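Local coordinates for biotin protein ligase-like protein of unknown function (Silicibacter sp., PDB 3BFM) that is of unknown function but belongs to the biotin/lipoate protein ligase family and carries a bound calcium ion in the crystal, at residues D22-A27 with R108-T113; V41-L44 with L49-A52; A51-A56 with E161-H166; L91-A96 with H224-T229. One frame throughout, in Å; residues are numbered along the deposited sequence. Where two conformers were deposited one is given.

Interactions 1, 2 and 3 all reach the same mixed sheet of the ligase-like domain, with centres about 10 to 13 Å apart. Interaction 2 is the hairpin of strands 39-44 and 48-55; it shares Ala51 and Ala52 with interaction 3. Helices 23-32 and 156-175 cover opposite faces of the sheet, Ala52 facing the first and Ala51 the second. Interactions 1 and 2 meet at the calcium site, where Asp22 OD1 also forms a salt bridge with Arg50 NH1 (3.2 Å). Interaction 4, its centre about 18 to 23 Å from the others, joins the C-terminal part to this domain. In sequence, interaction 2 closes before 91-96 begins, whereas interactions 3 and 4 interleave.

Interaction 1: D22-A27 with R108-T113; sequences DPFDLA and RIAAST. With CA (calcium ion), chain B.
Phe24, in the first turn of helix 23-32, packs against Arg108 and Ala110 of strand 102-111, part of the helix-on-sheet layering of this biotin/lipoate ligase-like domain. Helix and strand run nearly parallel here, 14° apart, with their axes 10.1 Å from each other, so the benzyl group has to bridge the gap. It does so with CG anti to the backbone N (chi1 -178°), which sends the ring straight out to the strand.

That ring is the tightly packed part. Arg108 CB sits over one face in a CH-pi contact, 4.1 Å from the ring centroid, while Ala110 CB meets the far corner, CZ, at 3.7 Å. The Arg108 chain bends at chi3 and brings the face of its guanidinium against the CD2 side of the ring, CD2 of Phe24 lying over its centre, 3.6 Å from Arg108 CZ. Ring and guanidinium planes are 32° apart, a tilted overlap instead of a flat stack. A salt bridge from Arg108 NH2 to Asp128 probably helps keep the guanidinium in position.

Away from Phe24 the two segments contribute little to each other. Past Ala110 the strand draws away from the helix. At the helix start, Asp22 occupies the N-cap position without making a capping bond; its carboxylate turns instead to the hydrated calcium ion. Three waters, Gln21 O and Glu43 complete that site. On this wetter side, Asp22 OD1 lies 2.4 Å from the calcium ion.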
loop_
_atom_site.group_PDB
_atom_site.type_symbol
_atom_site.label_atom_id
_atom_site.label_comp_id
_atom_site.label_asym_id
_atom_site.label_seq_id
_atom_site.Cartn_x
_atom_site.Cartn_y
_atom_site.Cartn_z
ATOM N N ASP A 22 0.263 -17.736 15.166
ATOM C CA ASP A 22 0.806 -18.126 13.866
ATOM C C ASP A 22 0.269 -17.146 12.822
ATOM O O ASP A 22 -0.819 -16.588 13.011
ATOM C CB ASP A 22 0.431 -19.565 13.474
ATOM C CG ASP A 22 0.901 -20.607 14.487
ATOM O OD1 ASP A 22 1.993 -20.470 15.081
ATOM O OD2 ASP A 22 0.145 -21.573 14.691
ATOM N N PRO A 23 1.044 -16.887 11.763
ATOM C CA PRO A 23 0.670 -15.818 10.816
ATOM C C PRO A 23 -0.738 -15.853 10.204
ATOM O O PRO A 23 -1.444 -14.834 10.259
ATOM C CB PRO A 23 1.769 -15.921 9.754
ATOM C CG PRO A 23 2.949 -16.396 10.507
ATOM C CD PRO A 23 2.359 -17.441 11.437
ATOM N N PHE A 24 -1.164 -16.988 9.657
ATOM C CA PHE A 24 -2.441 -17.033 8.937
ATOM C C PHE A 24 -3.563 -16.784 9.953
ATOM O O PHE A 24 -4.410 -15.908 9.730
ATOM C CB PHE A 24 -2.595 -18.367 8.223
ATOM C CG PHE A 24 -3.868 -18.495 7.400
ATOM C CD1 PHE A 24 -4.034 -17.705 6.261
ATOM C CD2 PHE A 24 -4.867 -19.373 7.756
ATOM C CE1 PHE A 24 -5.145 -17.825 5.464
ATOM C CE2 PHE A 24 -6.022 -19.472 6.971
ATOM C CZ PHE A 24 -6.161 -18.689 5.859
ATOM N N ASP A 25 -3.554 -17.523 11.063
ATOM C CA ASP A 25 -4.545 -17.325 12.135
ATOM C C ASP A 25 -4.559 -15.900 12.658
ATOM O O ASP A 25 -5.634 -15.276 12.754
ATOM C CB ASP A 25 -4.281 -18.275 13.293
ATOM C CG ASP A 25 -5.336 -18.163 14.395
ATOM O OD1 ASP A 25 -6.360 -18.864 14.280
ATOM O OD2 ASP A 25 -5.141 -17.384 15.364
ATOM N N LEU A 26 -3.371 -15.376 12.979
ATOM C CA LEU A 26 -3.250 -14.029 13.531
ATOM C C LEU A 26 -3.722 -12.953 12.552
ATOM O O LEU A 26 -4.416 -12.001 12.926
ATOM C CB LEU A 26 -1.796 -13.743 13.951
ATOM C CG LEU A 26 -1.587 -12.376 14.644
ATOM C CD1 LEU A 26 -2.522 -12.268 15.852
ATOM C CD2 LEU A 26 -0.114 -12.140 14.995
ATOM N N ALA A 27 -3.308 -13.076 11.298
ATOM C CA ALA A 27 -3.774 -12.114 10.298
ATOM C C ALA A 27 -5.301 -12.099 10.198
ATOM O O ALA A 27 -5.903 -11.027 10.082
ATOM C CB ALA A 27 -3.165 -12.429 8.953
ATOM N N ARG A 108 -2.952 -20.512 1.428
ATOM C CA ARG A 108 -4.290 -20.646 1.986
ATOM C C ARG A 108 -4.995 -19.327 1.830
ATOM O O ARG A 108 -4.330 -18.261 1.770
ATOM C CB ARG A 108 -4.248 -21.048 3.482
ATOM C CG ARG A 108 -3.862 -22.504 3.665
ATOM C CD ARG A 108 -4.022 -22.933 5.094
ATOM N NE ARG A 108 -2.957 -22.356 5.905
ATOM C CZ ARG A 108 -2.930 -22.377 7.235
ATOM N NH1 ARG A 108 -3.922 -22.932 7.915
ATOM N NH2 ARG A 108 -1.908 -21.831 7.882
ATOM N N ILE A 109 -6.318 -19.385 1.822
ATOM C CA ILE A 109 -7.129 -18.181 1.715
ATOM C C ILE A 109 -8.342 -18.250 2.655
ATOM O O ILE A 109 -8.978 -19.325 2.771
ATOM C CB ILE A 109 -7.550 -17.918 0.235
ATOM C CG1 ILE A 109 -8.347 -16.642 0.155
ATOM C CG2 ILE A 109 -8.381 -19.079 -0.409
ATOM C CD1 ILE A 109 -8.280 -15.978 -1.226
ATOM N N ALA A 110 -8.647 -17.105 3.292
ATOM C CA ALA A 110 -9.818 -16.958 4.156
ATOM C C ALA A 110 -10.431 -15.625 3.865
ATOM O O ALA A 110 -9.788 -14.697 3.340
ATOM C CB ALA A 110 -9.467 -17.042 5.669
ATOM N N ALA A 111 -11.704 -15.520 4.183
ATOM C CA ALA A 111 -12.361 -14.236 4.073
ATOM C C ALA A 111 -13.493 -14.053 5.104
ATOM O O ALA A 111 -13.875 -14.996 5.791
ATOM C CB ALA A 111 -12.868 -14.041 2.630
ATOM N N SER A 112 -14.034 -12.838 5.143
ATOM C CA SER A 112 -14.946 -12.387 6.201
ATOM C C SER A 112 -16.311 -12.957 5.986
ATOM O O SER A 112 -17.127 -12.946 6.899
ATOM C CB SER A 112 -15.032 -10.859 6.232
ATOM O OG SER A 112 -15.717 -10.332 5.087
ATOM N N THR A 113 -16.543 -13.491 4.789
ATOM C CA THR A 113 -17.836 -14.019 4.366
ATOM C C THR A 113 -17.602 -15.279 3.544
ATOM O O THR A 113 -16.496 -15.507 3.022
ATOM C CB THR A 113 -18.574 -12.982 3.462
ATOM O OG1 THR A 113 -19.857 -13.489 3.060
ATOM C CG2 THR A 113 -17.769 -12.734 2.214
HETATM CA CA CA B . 3.835 -19.467 16.150
HETATM O O HOH W 1 4.669 -18.177 17.944
HETATM O O HOH W 2 2.671 -20.471 18.063
HETATM O O HOH W 3 4.879 -21.598 16.035
#

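Interaction 2: V41-L44 with L49-A52; sequences VYEL and LRAA. With CA (calcium ion), chain B.
Glu43 and Arg50 face each other as a hydrogen-bonded pair of two antiparallel strands, and their side chains run side by side in the same direction. At the far end the carboxylate lies over one face of the guanidinium, the planes only 11° apart, with Glu43 OE1 3.4 Å from Arg50 NH2. The flat groups therefore stack, leaving the carboxylate oxygens turned to the calcium ion. Glu43 grips the metal with both of them, OE1 at 2.5 Å and OE2 at 2.4 Å. A chi1 of -173° sets CG of Glu43 opposite the main-chain nitrogen, and the chain stays extended beyond it, which carries the carboxylate out to the ion.

Arg50 bends at chi3 and uses its edge for water. Its NE donates to a water that in turn donates to Glu43 O (2.7 Å), so that carbonyl serves both this water and Arg50 N. Its NH2 donates to one of the calcium's own waters at 3.2 Å, tying the guanidinium to the metal's hydration shell.

On the other face of the sheet, Tyr42 CB meets Ala51 CB at 4.1 Å. Leu44 and Leu49 lie side by side, pointing the same way, and Leu44 packs on helix 156-175. Pro23 of helix 23-32 packs against Glu43 and Arg50. With Gln21 O and Asp22 OD1 added to the three waters, this is a beta hairpin whose Glu43 supplies two of the seven ligands of a calcium site, with Arg50 in the second shell, bonded to one of the metal's waters.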
loop_
_atom_site.group_PDB
_atom_site.type_symbol
_atom_site.label_atom_id
_atom_site.label_comp_id
_atom_site.label_asym_id
_atom_site.label_seq_id
_atom_site.Cartn_x
_atom_site.Cartn_y
_atom_site.Cartn_z
ATOM N N VAL A 41 1.879 -10.481 8.301
ATOM C CA VAL A 41 2.301 -11.205 9.498
ATOM C C VAL A 41 3.204 -12.340 9.073
ATOM O O VAL A 41 2.893 -13.038 8.122
ATOM C CB VAL A 41 1.100 -11.796 10.249
ATOM C CG1 VAL A 41 1.576 -12.424 11.597
ATOM C CG2 VAL A 41 0.035 -10.731 10.474
ATOM N N TYR A 42 4.332 -12.518 9.752
ATOM C CA TYR A 42 5.255 -13.558 9.367
ATOM C C TYR A 42 5.859 -14.250 10.571
ATOM O O TYR A 42 5.826 -13.750 11.710
ATOM C CB TYR A 42 6.336 -12.987 8.436
ATOM C CG TYR A 42 7.238 -11.968 9.120
ATOM C CD1 TYR A 42 8.370 -12.373 9.777
ATOM C CD2 TYR A 42 6.947 -10.612 9.072
ATOM C CE1 TYR A 42 9.189 -11.480 10.393
ATOM C CE2 TYR A 42 7.790 -9.674 9.699
ATOM C CZ TYR A 42 8.891 -10.121 10.341
ATOM O OH TYR A 42 9.721 -9.215 10.997
ATOM N N GLU A 43 6.396 -15.436 10.324
ATOM C CA GLU A 43 7.050 -16.230 11.364
ATOM C C GLU A 43 8.084 -17.064 10.645
ATOM O O GLU A 43 7.719 -17.875 9.784
ATOM C CB GLU A 43 6.023 -17.114 12.092
ATOM C CG GLU A 43 6.580 -17.830 13.267
ATOM C CD GLU A 43 5.540 -18.359 14.241
ATOM O OE1 GLU A 43 4.331 -18.560 13.906
ATOM O OE2 GLU A 43 5.938 -18.667 15.372
ATOM N N LEU A 44 9.366 -16.806 10.950
ATOM C CA LEU A 44 10.476 -17.517 10.335
ATOM C C LEU A 44 11.150 -18.432 11.356
ATOM O O LEU A 44 11.494 -18.002 12.481
ATOM C CB LEU A 44 11.528 -16.541 9.773
ATOM C CG LEU A 44 11.403 -16.031 8.332
ATOM C CD1 LEU A 44 10.380 -14.900 8.247
ATOM C CD2 LEU A 44 12.751 -15.555 7.814
ATOM N N LEU A 49 8.958 -21.339 6.694
ATOM C CA LEU A 49 8.574 -19.929 6.520
ATOM C C LEU A 49 7.056 -19.821 6.491
ATOM O O LEU A 49 6.410 -20.512 5.724
ATOM C CB LEU A 49 9.169 -19.326 5.231
ATOM C CG LEU A 49 8.717 -17.920 4.768
ATOM C CD1 LEU A 49 9.105 -16.858 5.819
ATOM C CD2 LEU A 49 9.308 -17.544 3.413
ATOM N N ARG A 50 6.482 -18.960 7.329
ATOM C CA ARG A 50 5.041 -18.708 7.252
ATOM C C ARG A 50 4.833 -17.230 7.134
ATOM O O ARG A 50 5.603 -16.456 7.720
ATOM C CB ARG A 50 4.269 -19.288 8.441
ATOM C CG ARG A 50 4.284 -20.813 8.442
ATOM C CD ARG A 50 3.691 -21.359 9.732
ATOM N NE ARG A 50 4.701 -21.351 10.764
ATOM C CZ ARG A 50 4.471 -21.571 12.054
ATOM N NH1 ARG A 50 3.249 -21.804 12.509
ATOM N NH2 ARG A 50 5.483 -21.548 12.901
ATOM N N ALA A 51 3.823 -16.839 6.359
ATOM C CA ALA A 51 3.471 -15.462 6.239
ATOM C C ALA A 51 2.051 -15.329 5.800
ATOM O O ALA A 51 1.436 -16.284 5.298
ATOM C CB ALA A 51 4.456 -14.729 5.297
ATOM N N ALA A 52 1.469 -14.176 6.055
ATOM C CA ALA A 52 0.046 -13.967 5.675
ATOM C C ALA A 52 -0.134 -12.484 5.394
ATOM O O ALA A 52 0.410 -11.660 6.105
ATOM C CB ALA A 52 -0.951 -14.483 6.751
HETATM CA CA CA B . 3.835 -19.467 16.150
HETATM O O HOH W 4 7.428 -20.469 10.613
HETATM O O HOH W 3 4.879 -21.598 16.035
HETATM O O HOH W 1 4.669 -18.177 17.944
HETATM O O HOH W 2 2.671 -20.471 18.063
#

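Interaction 3: A51-A56 with E161-H166; sequences AALVLA and ESWARH
Strand 48-55 passes beneath helix 156-175, the backbones coming closest at Leu53 and Ala164, whose CA atoms are 8.2 Å apart. Trp163 spans most of that gap. A fully trans first torsion (chi1 -180°) aims its indole at the sheet, and the outer corner of the six-membered ring does the touching.

Leu53 comes up from the opposite direction. In the conformer described here, one of two, its CD2 is 3.6 Å from Trp163 CZ3 and its CG 3.7 Å from Trp163 CH2, while CD1 lies over one face of the ring. The leucine fork thus meets the two outermost ring carbons, with CD2 nearer to CZ3 and CG nearer to CH2. Two residues back on the same strand, Ala51 CB approaches Trp163 CZ3 obliquely at 3.9 Å. At the five-membered ring, Trp163 NE1 donates to Cys71 O of helix 67-82, a bond that limits how the indole can turn.

Leu127 of strand 123-130 also packs against Trp163. This is the buried helix-on-sheet packing of an alpha+beta domain, as in the biotin/lipoate ligases, with a tryptophan filling the space between the two layers.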
loop_
_atom_site.group_PDB
_atom_site.type_symbol
_atom_site.label_atom_id
_atom_site.label_comp_id
_atom_site.label_asym_id
_atom_site.label_seq_id
_atom_site.Cartn_x
_atom_site.Cartn_y
_atom_site.Cartn_z
ATOM N N ALA A 51 3.823 -16.839 6.359
ATOM C CA ALA A 51 3.471 -15.462 6.239
ATOM C C ALA A 51 2.051 -15.329 5.800
ATOM O O ALA A 51 1.436 -16.284 5.298
ATOM C CB ALA A 51 4.456 -14.729 5.297
ATOM N N ALA A 52 1.469 -14.176 6.055
ATOM C CA ALA A 52 0.046 -13.967 5.675
ATOM C C ALA A 52 -0.134 -12.484 5.394
ATOM O O ALA A 52 0.410 -11.660 6.105
ATOM C CB ALA A 52 -0.951 -14.483 6.751
ATOM N N LEU A 53 -0.918 -12.204 4.351
ATOM C CA LEU A 53 -1.259 -10.844 3.891
ATOM C C LEU A 53 -2.733 -10.564 4.103
ATOM O O LEU A 53 -3.589 -11.389 3.702
ATOM C CB LEU A 53 -1.068 -10.710 2.390
ATOM C CG LEU A 53 0.135 -11.338 1.725
ATOM C CD1 LEU A 53 -0.003 -11.067 0.236
ATOM C CD2 LEU A 53 1.419 -10.736 2.288
ATOM N N VAL A 54 -3.029 -9.394 4.686
ATOM C CA VAL A 54 -4.412 -8.901 4.818
ATOM C C VAL A 54 -4.694 -7.986 3.622
ATOM O O VAL A 54 -3.916 -7.043 3.344
ATOM C CB VAL A 54 -4.647 -8.118 6.127
ATOM C CG1 VAL A 54 -6.051 -7.476 6.134
ATOM C CG2 VAL A 54 -4.392 -9.042 7.367
ATOM N N LEU A 55 -5.784 -8.311 2.932
ATOM C CA LEU A 55 -6.271 -7.604 1.752
ATOM C C LEU A 55 -7.744 -7.199 1.939
ATOM O O LEU A 55 -8.473 -7.760 2.773
ATOM C CB LEU A 55 -6.156 -8.525 0.543
ATOM C CG LEU A 55 -4.775 -9.125 0.339
ATOM C CD1 LEU A 55 -4.745 -10.152 -0.794
ATOM C CD2 LEU A 55 -3.811 -7.984 0.051
ATOM N N ALA A 56 -8.173 -6.218 1.156
ATOM C CA ALA A 56 -9.573 -5.802 1.137
ATOM C C ALA A 56 -10.028 -5.333 -0.248
ATOM O O ALA A 56 -10.319 -4.158 -0.441
ATOM C CB ALA A 56 -9.805 -4.712 2.184
ATOM N N GLU A 161 10.391 -10.982 1.567
ATOM C CA GLU A 161 10.355 -9.645 1.016
ATOM C C GLU A 161 9.940 -9.671 -0.433
ATOM O O GLU A 161 9.138 -8.854 -0.879
ATOM C CB GLU A 161 11.757 -9.019 1.090
ATOM C CG GLU A 161 12.176 -8.677 2.479
ATOM C CD GLU A 161 13.638 -8.245 2.579
ATOM O OE1 GLU A 161 14.418 -8.479 1.620
ATOM O OE2 GLU A 161 13.985 -7.632 3.616
ATOM N N SER A 162 10.501 -10.623 -1.166
ATOM C CA SER A 162 10.245 -10.738 -2.595
ATOM C C SER A 162 8.805 -11.171 -2.878
ATOM O O SER A 162 8.180 -10.689 -3.816
ATOM C CB SER A 162 11.234 -11.702 -3.216
ATOM O OG SER A 162 11.174 -11.599 -4.611
ATOM N N TRP A 163 8.279 -12.071 -2.053
ATOM C CA TRP A 163 6.894 -12.514 -2.227
ATOM C C TRP A 163 5.988 -11.272 -2.082
ATOM O O TRP A 163 5.145 -10.956 -2.941
ATOM C CB TRP A 163 6.530 -13.589 -1.240
ATOM C CG TRP A 163 5.111 -14.086 -1.383
ATOM C CD1 TRP A 163 4.522 -14.598 -2.522
ATOM C CD2 TRP A 163 4.130 -14.168 -0.352
ATOM N NE1 TRP A 163 3.244 -14.971 -2.250
ATOM C CE2 TRP A 163 2.967 -14.720 -0.929
ATOM C CE3 TRP A 163 4.116 -13.805 0.996
ATOM C CZ2 TRP A 163 1.785 -14.908 -0.203
ATOM C CZ3 TRP A 163 2.939 -13.983 1.733
ATOM C CH2 TRP A 163 1.799 -14.548 1.137
ATOM N N ALA A 164 6.180 -10.554 -0.981
ATOM C CA ALA A 164 5.384 -9.348 -0.745
ATOM C C ALA A 164 5.424 -8.367 -1.919
ATOM O O ALA A 164 4.364 -7.878 -2.366
ATOM C CB ALA A 164 5.782 -8.667 0.562
ATOM N N ARG A 165 6.618 -8.085 -2.422
ATOM C CA ARG A 165 6.793 -7.176 -3.540
ATOM C C ARG A 165 6.128 -7.679 -4.807
ATOM O O ARG A 165 5.392 -6.927 -5.479
ATOM C CB ARG A 165 8.267 -6.919 -3.863
ATOM C CG ARG A 165 8.895 -5.806 -3.117
ATOM C CD ARG A 165 10.189 -5.341 -3.783
ATOM N NE ARG A 165 11.068 -6.461 -4.162
ATOM C CZ ARG A 165 11.879 -7.133 -3.334
ATOM N NH1 ARG A 165 11.950 -6.844 -2.033
ATOM N NH2 ARG A 165 12.624 -8.124 -3.814
ATOM N N HIS A 166 6.347 -8.937 -5.161
ATOM C CA HIS A 166 5.695 -9.429 -6.369
ATOM C C HIS A 166 4.166 -9.594 -6.246
ATOM O O HIS A 166 3.444 -9.330 -7.195
ATOM C CB HIS A 166 6.321 -10.751 -6.822
ATOM C CG HIS A 166 7.640 -10.593 -7.478
ATOM N ND1 HIS A 166 8.823 -10.690 -6.795
ATOM C CD2 HIS A 166 7.965 -10.353 -8.773
ATOM C CE1 HIS A 166 9.831 -10.496 -7.635
ATOM N NE2 HIS A 166 9.333 -10.295 -8.838
#

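Interaction 4: L91-A96 with H224-T229; sequences LDWNGA and HLIPLT
Trp93 makes an apolar contact with Ile226 and Leu228 at the junction between the ligase-like domain and the C-terminal part of the chain. It rides on a type I turn running from Asp92 to Gly95, which links strands 89-91 and 96-99. Its first torsion (chi1 176°) swings the indole off the turn and out to the C-terminal part.

Leu228 CD1 lies over one face of the indole in a CH-pi contact, 4.1 Å from the centroid of the six-membered ring. The same methyl is 3.6 Å from Trp93 O, so it packs on the turn's backbone too. Ile226 crosses the indole at about a right angle; its CG2 reaches Trp93 CH2 at 3.7 Å in the conformer described, and its backbone O lies 3.3 Å from Trp93 CZ2. The pyrrole nitrogen looks elsewhere: Trp93 NE1 donates to Phe213 O.

Two overlapping Asx turns shape the loop. Asp92 OD1 accepts from Asn94 N in a nearly straight bond (173°), and Asn94 OD1 accepts from Ala96 N at 2.9 Å. Asp92 also forms a salt bridge with Arg197.

Met215 of strand 215-218 packs against both Trp93 and Ile226, while Leu91, just before the turn, rests on helix 179-189.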
loop_
_atom_site.group_PDB
_atom_site.type_symbol
_atom_site.label_atom_id
_atom_site.label_comp_id
_atom_site.label_asym_id
_atom_site.label_seq_id
_atom_site.Cartn_x
_atom_site.Cartn_y
_atom_site.Cartn_z
ATOM N N LEU A 91 1.787 -24.299 -9.561
ATOM C CA LEU A 91 0.708 -23.905 -8.677
ATOM C C LEU A 91 -0.490 -24.816 -8.833
ATOM O O LEU A 91 -1.023 -24.966 -9.934
ATOM C CB LEU A 91 0.290 -22.459 -8.982
ATOM C CG LEU A 91 1.358 -21.356 -8.937
ATOM C CD1 LEU A 91 0.773 -20.007 -9.485
ATOM C CD2 LEU A 91 1.944 -21.215 -7.506
ATOM N N ASP A 92 -0.930 -25.431 -7.748
ATOM C CA ASP A 92 -2.178 -26.160 -7.792
ATOM C C ASP A 92 -3.383 -25.200 -7.685
ATOM O O ASP A 92 -3.360 -24.143 -7.019
ATOM C CB ASP A 92 -2.215 -27.217 -6.690
ATOM C CG ASP A 92 -3.300 -28.256 -6.885
ATOM O OD1 ASP A 92 -4.494 -27.876 -6.942
ATOM O OD2 ASP A 92 -2.939 -29.468 -6.940
ATOM N N TRP A 93 -4.484 -25.598 -8.323
ATOM C CA TRP A 93 -5.702 -24.804 -8.285
ATOM C C TRP A 93 -6.139 -24.524 -6.838
ATOM O O TRP A 93 -6.628 -23.427 -6.517
ATOM C CB TRP A 93 -6.795 -25.573 -9.037
ATOM C CG TRP A 93 -8.109 -24.937 -9.013
ATOM C CD1 TRP A 93 -8.553 -23.937 -9.800
ATOM C CD2 TRP A 93 -9.182 -25.274 -8.136
ATOM N NE1 TRP A 93 -9.836 -23.603 -9.457
ATOM C CE2 TRP A 93 -10.246 -24.401 -8.423
ATOM C CE3 TRP A 93 -9.326 -26.190 -7.111
ATOM C CZ2 TRP A 93 -11.457 -24.463 -7.744
ATOM C CZ3 TRP A 93 -10.507 -26.247 -6.429
ATOM C CH2 TRP A 93 -11.563 -25.398 -6.746
ATOM N N ASN A 94 -5.959 -25.520 -5.985
ATOM C CA ASN A 94 -6.368 -25.451 -4.554
ATOM C C ASN A 94 -5.417 -24.708 -3.648
ATOM O O ASN A 94 -5.659 -24.604 -2.448
ATOM C CB ASN A 94 -6.670 -26.826 -3.978
ATOM C CG ASN A 94 -5.438 -27.727 -3.826
ATOM O OD1 ASN A 94 -4.272 -27.291 -3.859
ATOM N ND2 ASN A 94 -5.705 -29.025 -3.733
ATOM N N GLY A 95 -4.343 -24.193 -4.219
ATOM C CA GLY A 95 -3.365 -23.444 -3.446
ATOM C C GLY A 95 -2.086 -24.184 -3.084
ATOM O O GLY A 95 -1.124 -23.545 -2.624
ATOM N N ALA A 96 -2.050 -25.498 -3.250
ATOM C CA ALA A 96 -0.834 -26.246 -3.001
ATOM C C ALA A 96 0.305 -25.804 -3.903
ATOM O O ALA A 96 0.098 -25.351 -5.055
ATOM C CB ALA A 96 -1.069 -27.754 -3.133
ATOM N N HIS A 224 -18.158 -30.286 -14.701
ATOM C CA HIS A 224 -18.460 -29.721 -13.389
ATOM C C HIS A 224 -17.779 -28.388 -13.306
ATOM O O HIS A 224 -16.675 -28.224 -13.836
ATOM C CB HIS A 224 -17.923 -30.622 -12.284
ATOM C CG HIS A 224 -18.440 -32.012 -12.341
ATOM N ND1 HIS A 224 -19.722 -32.334 -11.957
ATOM C CD2 HIS A 224 -17.865 -33.169 -12.746
ATOM C CE1 HIS A 224 -19.912 -33.631 -12.116
ATOM N NE2 HIS A 224 -18.806 -34.158 -12.606
ATOM N N LEU A 225 -18.452 -27.426 -12.674
ATOM C CA LEU A 225 -17.807 -26.172 -12.271
ATOM C C LEU A 225 -17.627 -26.175 -10.756
ATOM O O LEU A 225 -18.587 -26.244 -10.008
ATOM C CB LEU A 225 -18.615 -24.948 -12.717
ATOM C CG LEU A 225 -18.062 -23.582 -12.294
ATOM C CD1 LEU A 225 -16.850 -23.284 -13.076
ATOM C CD2 LEU A 225 -19.089 -22.480 -12.533
ATOM N N ILE A 226 -16.378 -26.112 -10.319
ATOM C CA ILE A 226 -16.058 -26.076 -8.894
ATOM C C ILE A 226 -15.581 -24.662 -8.610
ATOM O O ILE A 226 -14.477 -24.286 -9.023
ATOM C CB ILE A 226 -14.983 -27.097 -8.530
ATOM C CG1 ILE A 226 -15.282 -28.459 -9.174
ATOM C CG2 ILE A 226 -14.838 -27.202 -7.005
ATOM C CD1 ILE A 226 -16.462 -29.176 -8.587
ATOM N N PRO A 227 -16.427 -23.848 -7.942
ATOM C CA PRO A 227 -15.993 -22.485 -7.706
ATOM C C PRO A 227 -14.791 -22.451 -6.727
ATOM O O PRO A 227 -14.683 -23.287 -5.831
ATOM C CB PRO A 227 -17.231 -21.808 -7.072
ATOM C CG PRO A 227 -18.341 -22.755 -7.188
ATOM C CD PRO A 227 -17.761 -24.104 -7.373
ATOM N N LEU A 228 -13.920 -21.462 -6.891
ATOM C CA LEU A 228 -12.727 -21.357 -6.067
ATOM C C LEU A 228 -13.072 -21.054 -4.594
ATOM O O LEU A 228 -12.295 -21.394 -3.690
ATOM C CB LEU A 228 -11.777 -20.323 -6.651
ATOM C CG LEU A 228 -10.380 -20.265 -6.020
ATOM C CD1 LEU A 228 -9.677 -21.610 -5.967
ATOM C CD2 LEU A 228 -9.556 -19.217 -6.776
ATOM N N THR A 229 -14.268 -20.503 -4.348
ATOM C CA THR A 229 -14.798 -20.343 -2.980
ATOM C C THR A 229 -14.792 -21.632 -2.139
ATOM O O THR A 229 -14.687 -21.561 -0.893
ATOM C CB THR A 229 -16.200 -19.686 -2.973
ATOM O OG1 THR A 229 -17.063 -20.407 -3.848
ATOM C CG2 THR A 229 -16.146 -18.278 -3.489
#